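Local coordinates for protein Aac(6')-ib (Escherichia coli, PDB 2BUE) that probably transfers an acetyl group from acetyl-CoA to the 6'-amino group of aminoglycosides such as kanamycin B, a reaction that confers antibiotic resistance, at residues 144-158 / 184-196. The protein carries 2 engineered substitutions. Numbering follows the deposited sequence. Where two conformers were deposited one is given.
Sequences FNDPEVTKIQTDPSP and PAVYMVQTRQAFE. With CA (calcium ion), chain D; RIO (ribostamycin), chain C.
Arg-192 lies alongside Phe-144 where the short helix starting at 192 meets the end of helix 131-144, and this is the tight end of the contact. The arginine chain stays extended through chi1 and chi2, then turns at chi3 (-71°), which lays its guanidinium against the turn 146-149. There NH1 and NH2 both donate to Phe-144 O, at 3.0 Å each, while NE and NH2 share Val-149 O, with NH2 2.8 Å from that oxygen. Two carbonyls thus hold the group by its edge and fix its rotation; Phe-144 CD1 lies over the middle of one face. The same ring puts CD2 3.4 Å from CG of Phe-195, above that ring's face, with the two ring planes at 41°.

From here strands 151-154 and 183-191 run antiparallel. Ile-152 pairs with Gln-190, and Thr-154 with Met-188, through two backbone bonds each; beyond the strand, Val-186 N donates to Pro-156 O (2.9 Å).

The solvent side is looser: a water links Lys-151 NZ to Tyr-187 OH. That hydroxyl donates to OE1 of the buried Gln-153 (2.6 Å) from above the amide plane, ring and amide nearly perpendicular, while Tyr-96 OH holds Gln-153 NE2. At the far end Pro-158 rests on Pro-184 and Val-186, where the contact thins out toward the surface.

Just past the strand, Asp-155 OD1 accepts from ribostamycin N2 (2.8 Å), and Pro-156 touches coenzyme A, so this pairing carries part of both pockets of the GNAT fold. Strand 151-154 lies between parallel strand 114-121 and antiparallel strand 183-191, which strand 173-180 borders in turn; helix 161-169 packs on the Thr-154 and Met-188 face.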
loop_
_atom_site.group_PDB
_atom_site.type_symbol
_atom_site.label_atom_id
_atom_site.label_comp_id
_atom_site.label_asym_id
_atom_site.label_seq_id
_atom_site.Cartn_x
_atom_site.Cartn_y
_atom_site.Cartn_z
ATOM N N PHE A 144 2.948 -9.015 9.252
ATOM C CA PHE A 144 2.804 -9.684 10.549
ATOM C C PHE A 144 3.904 -10.744 10.786
ATOM O O PHE A 144 4.103 -11.195 11.904
ATOM C CB PHE A 144 1.402 -10.258 10.728
ATOM C CG PHE A 144 0.351 -9.204 11.025
ATOM C CD1 PHE A 144 0.582 -8.228 12.012
ATOM C CD2 PHE A 144 -0.890 -9.228 10.373
ATOM C CE1 PHE A 144 -0.408 -7.266 12.330
ATOM C CE2 PHE A 144 -1.884 -8.262 10.662
ATOM C CZ PHE A 144 -1.644 -7.293 11.629
ATOM N N ASN A 145 4.618 -11.118 9.737
ATOM C CA ASN A 145 5.784 -12.006 9.939
ATOM C C ASN A 145 6.996 -11.262 10.491
ATOM O O ASN A 145 8.048 -11.856 10.804
ATOM C CB ASN A 145 6.115 -12.751 8.641
ATOM C CG ASN A 145 5.243 -13.976 8.455
ATOM O OD1 ASN A 145 4.748 -14.539 9.445
ATOM N ND2 ASN A 145 5.048 -14.409 7.190
ATOM N N ASP A 146 6.849 -9.948 10.636
ATOM C CA ASP A 146 7.750 -9.202 11.497
ATOM C C ASP A 146 7.112 -9.128 12.882
ATOM O O ASP A 146 6.090 -8.432 13.054
ATOM C CB ASP A 146 7.982 -7.786 10.927
ATOM C CG ASP A 146 8.892 -6.938 11.813
ATOM O OD1 ASP A 146 9.271 -7.376 12.914
ATOM O OD2 ASP A 146 9.220 -5.807 11.406
ATOM N N PRO A 147 7.686 -9.843 13.887
ATOM C CA PRO A 147 7.006 -9.883 15.208
ATOM C C PRO A 147 6.870 -8.528 15.912
ATOM O O PRO A 147 6.053 -8.401 16.848
ATOM C CB PRO A 147 7.868 -10.862 16.038
ATOM C CG PRO A 147 9.177 -10.867 15.336
ATOM C CD PRO A 147 8.929 -10.645 13.885
ATOM N N GLU A 148 7.615 -7.519 15.452
ATOM C CA GLU A 148 7.527 -6.188 16.034
ATOM C C GLU A 148 6.249 -5.435 15.602
ATOM O O GLU A 148 5.877 -4.428 16.206
ATOM C CB GLU A 148 8.741 -5.386 15.628
ATOM C CG GLU A 148 10.012 -5.882 16.260
ATOM C CD GLU A 148 11.157 -4.962 15.937
ATOM O OE1 GLU A 148 10.931 -3.742 15.833
ATOM O OE2 GLU A 148 12.266 -5.450 15.761
ATOM N N VAL A 149 5.631 -5.919 14.535
ATOM C CA VAL A 149 4.473 -5.215 13.943
ATOM C C VAL A 149 3.207 -5.540 14.740
ATOM O O VAL A 149 2.912 -6.703 15.005
ATOM C CB VAL A 149 4.319 -5.612 12.466
ATOM C CG1 VAL A 149 2.971 -5.082 11.926
ATOM C CG2 VAL A 149 5.514 -5.093 11.650
ATOM N N THR A 150 2.447 -4.507 15.101
ATOM C CA THR A 150 1.298 -4.671 16.013
ATOM C C THR A 150 -0.058 -4.523 15.319
ATOM O O THR A 150 -1.066 -5.113 15.731
ATOM C CB THR A 150 1.353 -3.606 17.111
ATOM O OG1 THR A 150 1.508 -2.304 16.512
ATOM C CG2 THR A 150 2.543 -3.897 18.064
ATOM N N LYS A 151 -0.054 -3.735 14.251
ATOM C CA LYS A 151 -1.309 -3.348 13.595
ATOM C C LYS A 151 -0.961 -2.795 12.225
ATOM O O LYS A 151 0.088 -2.157 12.083
ATOM C CB LYS A 151 -1.963 -2.222 14.420
ATOM C CG LYS A 151 -3.299 -1.740 13.844
ATOM C CD LYS A 151 -3.998 -0.834 14.858
ATOM C CE LYS A 151 -3.355 0.541 14.933
ATOM N NZ LYS A 151 -3.925 1.387 16.077
ATOM N N ILE A 152 -1.794 -3.093 11.227
ATOM C CA ILE A 152 -1.590 -2.489 9.912
ATOM C C ILE A 152 -2.711 -1.500 9.683
ATOM O O ILE A 152 -3.842 -1.732 10.105
ATOM C CB ILE A 152 -1.514 -3.535 8.797
ATOM C CG1 ILE A 152 -0.477 -4.613 9.168
ATOM C CG2 ILE A 152 -1.158 -2.881 7.456
ATOM C CD1 ILE A 152 -0.564 -5.847 8.314
ATOM N N GLN A 153 -2.358 -0.371 9.064
ATOM C CA GLN A 153 -3.352 0.665 8.731
ATOM C C GLN A 153 -3.342 0.928 7.243
ATOM O O GLN A 153 -2.349 0.642 6.531
ATOM C CB GLN A 153 -3.080 1.976 9.482
ATOM C CG GLN A 153 -1.774 2.652 9.001
ATOM C CD GLN A 153 -1.488 3.968 9.706
ATOM O OE1 GLN A 153 -1.693 4.111 10.922
ATOM N NE2 GLN A 153 -0.964 4.926 8.952
ATOM N N THR A 154 -4.440 1.492 6.752
ATOM C CA THR A 154 -4.432 2.067 5.402
ATOM C C THR A 154 -5.414 3.249 5.397
ATOM O O THR A 154 -6.212 3.367 6.322
ATOM C CB THR A 154 -4.755 1.037 4.314
ATOM O OG1 THR A 154 -4.429 1.583 3.012
ATOM C CG2 THR A 154 -6.207 0.598 4.390
ATOM N N ASP A 155 -5.324 4.088 4.372
ATOM C CA ASP A 155 -5.992 5.394 4.403
ATOM C C ASP A 155 -6.543 5.800 3.021
ATOM O O ASP A 155 -6.185 6.870 2.506
ATOM C CB ASP A 155 -5.057 6.464 4.982
ATOM C CG ASP A 155 -3.863 6.788 4.056
ATOM O OD1 ASP A 155 -3.455 5.894 3.275
ATOM O OD2 ASP A 155 -3.388 7.944 4.089
ATOM N N PRO A 156 -7.420 4.956 2.435
ATOM C CA PRO A 156 -7.970 5.288 1.122
ATOM C C PRO A 156 -8.758 6.598 1.158
ATOM O O PRO A 156 -9.298 6.973 2.193
ATOM C CB PRO A 156 -8.919 4.118 0.816
ATOM C CG PRO A 156 -9.293 3.548 2.214
ATOM C CD PRO A 156 -7.983 3.705 2.986
ATOM N N SER A 157 -8.794 7.286 0.019
ATOM C CA SER A 157 -9.696 8.414 -0.155
ATOM C C SER A 157 -11.148 7.978 0.097
ATOM O O SER A 157 -11.549 6.890 -0.329
ATOM C CB SER A 157 -9.612 8.874 -1.607
ATOM O OG SER A 157 -10.720 9.700 -1.928
ATOM N N PRO A 158 -11.952 8.865 0.717
ATOM C CA PRO A 158 -13.387 8.583 0.862
ATOM C C PRO A 158 -14.081 8.332 -0.495
ATOM O O PRO A 158 -15.090 7.641 -0.526
ATOM C CB PRO A 158 -13.941 9.881 1.494
ATOM C CG PRO A 158 -12.718 10.480 2.213
ATOM C CD PRO A 158 -11.579 10.174 1.291
ATOM N N PRO A 184 -8.882 14.480 3.751
ATOM C CA PRO A 184 -9.612 13.524 4.577
ATOM C C PRO A 184 -9.402 12.129 3.997
ATOM O O PRO A 184 -9.387 11.971 2.774
ATOM C CB PRO A 184 -11.091 13.944 4.379
ATOM C CG PRO A 184 -11.016 15.368 3.944
ATOM C CD PRO A 184 -9.759 15.509 3.153
ATOM N N ALA A 185 -9.235 11.137 4.879
ATOM C CA ALA A 185 -9.084 9.761 4.472
ATOM C C ALA A 185 -9.906 8.874 5.384
ATOM O O ALA A 185 -10.200 9.245 6.528
ATOM C CB ALA A 185 -7.596 9.333 4.530
ATOM N N VAL A 186 -10.278 7.711 4.867
ATOM C CA VAL A 186 -10.978 6.726 5.685
ATOM C C VAL A 186 -9.898 5.865 6.343
ATOM O O VAL A 186 -9.258 5.066 5.667
ATOM C CB VAL A 186 -11.953 5.885 4.859
ATOM C CG1 VAL A 186 -12.626 4.818 5.726
ATOM C CG2 VAL A 186 -13.023 6.817 4.223
ATOM N N TYR A 187 -9.709 6.056 7.650
ATOM C CA TYR A 187 -8.691 5.309 8.388
ATOM C C TYR A 187 -9.199 3.882 8.618
ATOM O O TYR A 187 -10.285 3.667 9.174
ATOM C CB TYR A 187 -8.434 5.995 9.713
ATOM C CG TYR A 187 -7.233 5.439 10.403
ATOM C CD1 TYR A 187 -5.951 5.550 9.822
ATOM C CD2 TYR A 187 -7.363 4.801 11.630
ATOM C CE1 TYR A 187 -4.813 5.034 10.482
ATOM C CE2 TYR A 187 -6.233 4.264 12.293
ATOM C CZ TYR A 187 -4.979 4.373 11.704
ATOM O OH TYR A 187 -3.901 3.814 12.356
ATOM N N MET A 188 -8.410 2.900 8.175
ATOM C CA MET A 188 -8.787 1.489 8.292
ATOM C C MET A 188 -7.652 0.719 8.951
ATOM O O MET A 188 -6.493 0.993 8.680
ATOM C CB MET A 188 -9.036 0.895 6.903
ATOM C CG MET A 188 -10.161 1.646 6.142
ATOM S SD MET A 188 -10.501 0.904 4.548
ATOM C CE MET A 188 -11.296 -0.631 4.988
ATOM N N VAL A 189 -7.995 -0.269 9.769
ATOM C CA VAL A 189 -6.959 -1.029 10.483
ATOM C C VAL A 189 -7.259 -2.523 10.528
ATOM O O VAL A 189 -8.418 -2.968 10.422
ATOM C CB VAL A 189 -6.712 -0.483 11.936
ATOM C CG1 VAL A 189 -6.384 1.006 11.960
ATOM C CG2 VAL A 189 -7.866 -0.832 12.880
ATOM N N GLN A 190 -6.190 -3.296 10.721
ATOM C CA GLN A 190 -6.263 -4.724 10.987
ATOM C C GLN A 190 -5.212 -5.014 12.069
ATOM O O GLN A 190 -4.029 -4.805 11.842
ATOM C CB GLN A 190 -5.941 -5.504 9.718
ATOM C CG GLN A 190 -6.153 -6.982 9.865
ATOM C CD GLN A 190 -6.031 -7.764 8.574
ATOM O OE1 GLN A 190 -5.942 -7.208 7.445
ATOM N NE2 GLN A 190 -6.068 -9.075 8.717
ATOM N N THR A 191 -5.639 -5.457 13.254
ATOM C CA THR A 191 -4.704 -5.718 14.360
ATOM C C THR A 191 -4.111 -7.121 14.241
ATOM O O THR A 191 -4.681 -7.994 13.594
ATOM C CB THR A 191 -5.408 -5.641 15.739
ATOM O OG1 THR A 191 -6.396 -6.682 15.816
ATOM C CG2 THR A 191 -6.067 -4.239 15.941
ATOM N N ARG A 192 -2.988 -7.348 14.924
ATOM C CA ARG A 192 -2.397 -8.670 14.930
ATOM C C ARG A 192 -3.377 -9.664 15.532
ATOM O O ARG A 192 -3.495 -10.751 15.022
ATOM C CB ARG A 192 -1.081 -8.688 15.703
ATOM C CG ARG A 192 -0.464 -10.092 15.730
ATOM C CD ARG A 192 0.867 -10.104 16.465
ATOM N NE ARG A 192 1.924 -9.422 15.711
ATOM C CZ ARG A 192 2.623 -9.974 14.714
ATOM N NH1 ARG A 192 2.373 -11.221 14.311
ATOM N NH2 ARG A 192 3.553 -9.242 14.080
ATOM N N GLN A 193 -4.086 -9.271 16.598
ATOM C CA GLN A 193 -5.055 -10.187 17.244
ATOM C C GLN A 193 -6.144 -10.628 16.263
ATOM O O GLN A 193 -6.507 -11.813 16.209
ATOM C CB GLN A 193 -5.673 -9.560 18.494
ATOM C CG GLN A 193 -6.540 -10.567 19.308
ATOM C CD GLN A 193 -7.102 -9.991 20.616
ATOM O OE1 GLN A 193 -7.775 -8.944 20.623
ATOM N NE2 GLN A 193 -6.847 -10.693 21.730
ATOM N N ALA A 194 -6.641 -9.680 15.460
ATOM C CA ALA A 194 -7.631 -10.009 14.426
ATOM C C ALA A 194 -7.095 -10.991 13.405
ATOM O O ALA A 194 -7.790 -11.943 13.026
ATOM C CB ALA A 194 -8.144 -8.717 13.725
ATOM N N PHE A 195 -5.857 -10.761 12.958
ATOM C CA PHE A 195 -5.194 -11.615 11.977
ATOM C C PHE A 195 -5.063 -13.047 12.529
ATOM O O PHE A 195 -5.336 -14.021 11.818
ATOM C CB PHE A 195 -3.814 -11.024 11.634
ATOM C CG PHE A 195 -3.038 -11.830 10.654
ATOM C CD1 PHE A 195 -3.306 -11.744 9.292
ATOM C CD2 PHE A 195 -2.020 -12.701 11.100
ATOM C CE1 PHE A 195 -2.563 -12.497 8.362
ATOM C CE2 PHE A 195 -1.279 -13.453 10.194
ATOM C CZ PHE A 195 -1.547 -13.366 8.822
ATOM N N GLU A 196 -4.639 -13.152 13.787
ATOM C CA GLU A 196 -4.516 -14.454 14.476
ATOM C C GLU A 196 -5.859 -15.180 14.523
ATOM O O GLU A 196 -5.959 -16.346 14.126
ATOM C CB GLU A 196 -3.996 -14.255 15.902
ATOM C CG GLU A 196 -2.521 -13.814 15.981
ATOM C CD GLU A 196 -2.127 -13.332 17.359
ATOM O OE1 GLU A 196 -2.991 -13.266 18.265
ATOM O OE2 GLU A 196 -0.953 -12.984 17.550
HETATM CA CA CA D . 13.405 -7.027 14.606
HETATM O O1 RIO C . 3.981 7.140 -2.884
HETATM C C1 RIO C . 5.328 7.241 -2.400
HETATM C C2 RIO C . 5.529 8.646 -1.818
HETATM O O2 RIO C . 4.302 9.187 -1.286
HETATM C C3 RIO C . 4.208 8.876 0.114
HETATM O O3 RIO C . 3.223 7.847 0.342
HETATM C C4 RIO C . 2.185 8.226 1.329
HETATM C C5 RIO C . 2.628 7.911 2.787
HETATM O O4 RIO C . 3.775 8.669 3.130
HETATM C C6 RIO C . 1.528 8.135 3.838
HETATM N N1 RIO C . 2.011 7.631 5.157
HETATM C C7 RIO C . 0.239 7.365 3.440
HETATM C C8 RIO C . -0.227 7.791 2.032
HETATM N N2 RIO C . -1.506 7.091 1.724
HETATM C C9 RIO C . 0.873 7.471 0.961
HETATM O O5 RIO C . 0.372 8.048 -0.279
HETATM C C10 RIO C . 0.610 7.232 -1.428
HETATM O O6 RIO C . -0.411 6.277 -1.590
HETATM C C11 RIO C . -1.734 6.802 -1.964
HETATM C C12 RIO C . -2.621 5.565 -2.243
HETATM N N3 RIO C . -3.059 4.951 -0.980
HETATM C C13 RIO C . -1.643 7.714 -3.225
HETATM O O7 RIO C . -2.941 8.323 -3.427
HETATM C C14 RIO C . -0.562 8.803 -3.017
HETATM O O8 RIO C . -0.453 9.704 -4.156
HETATM C C15 RIO C . 0.791 8.165 -2.662
HETATM N N4 RIO C . 1.824 9.167 -2.396
HETATM C C16 RIO C . 5.641 8.478 0.554
HETATM O O9 RIO C . 6.047 9.426 1.527
HETATM C C17 RIO C . 6.520 8.748 -0.680
HETATM O O10 RIO C . 6.970 10.130 -0.608
HETATM O O HOH W 1 12.012 -6.507 12.697
HETATM O O HOH W 2 -2.962 3.945 15.123
HETATM O O HOH W 3 15.336 -6.351 15.875
HETATM O O HOH W 4 13.811 -8.127 16.800
#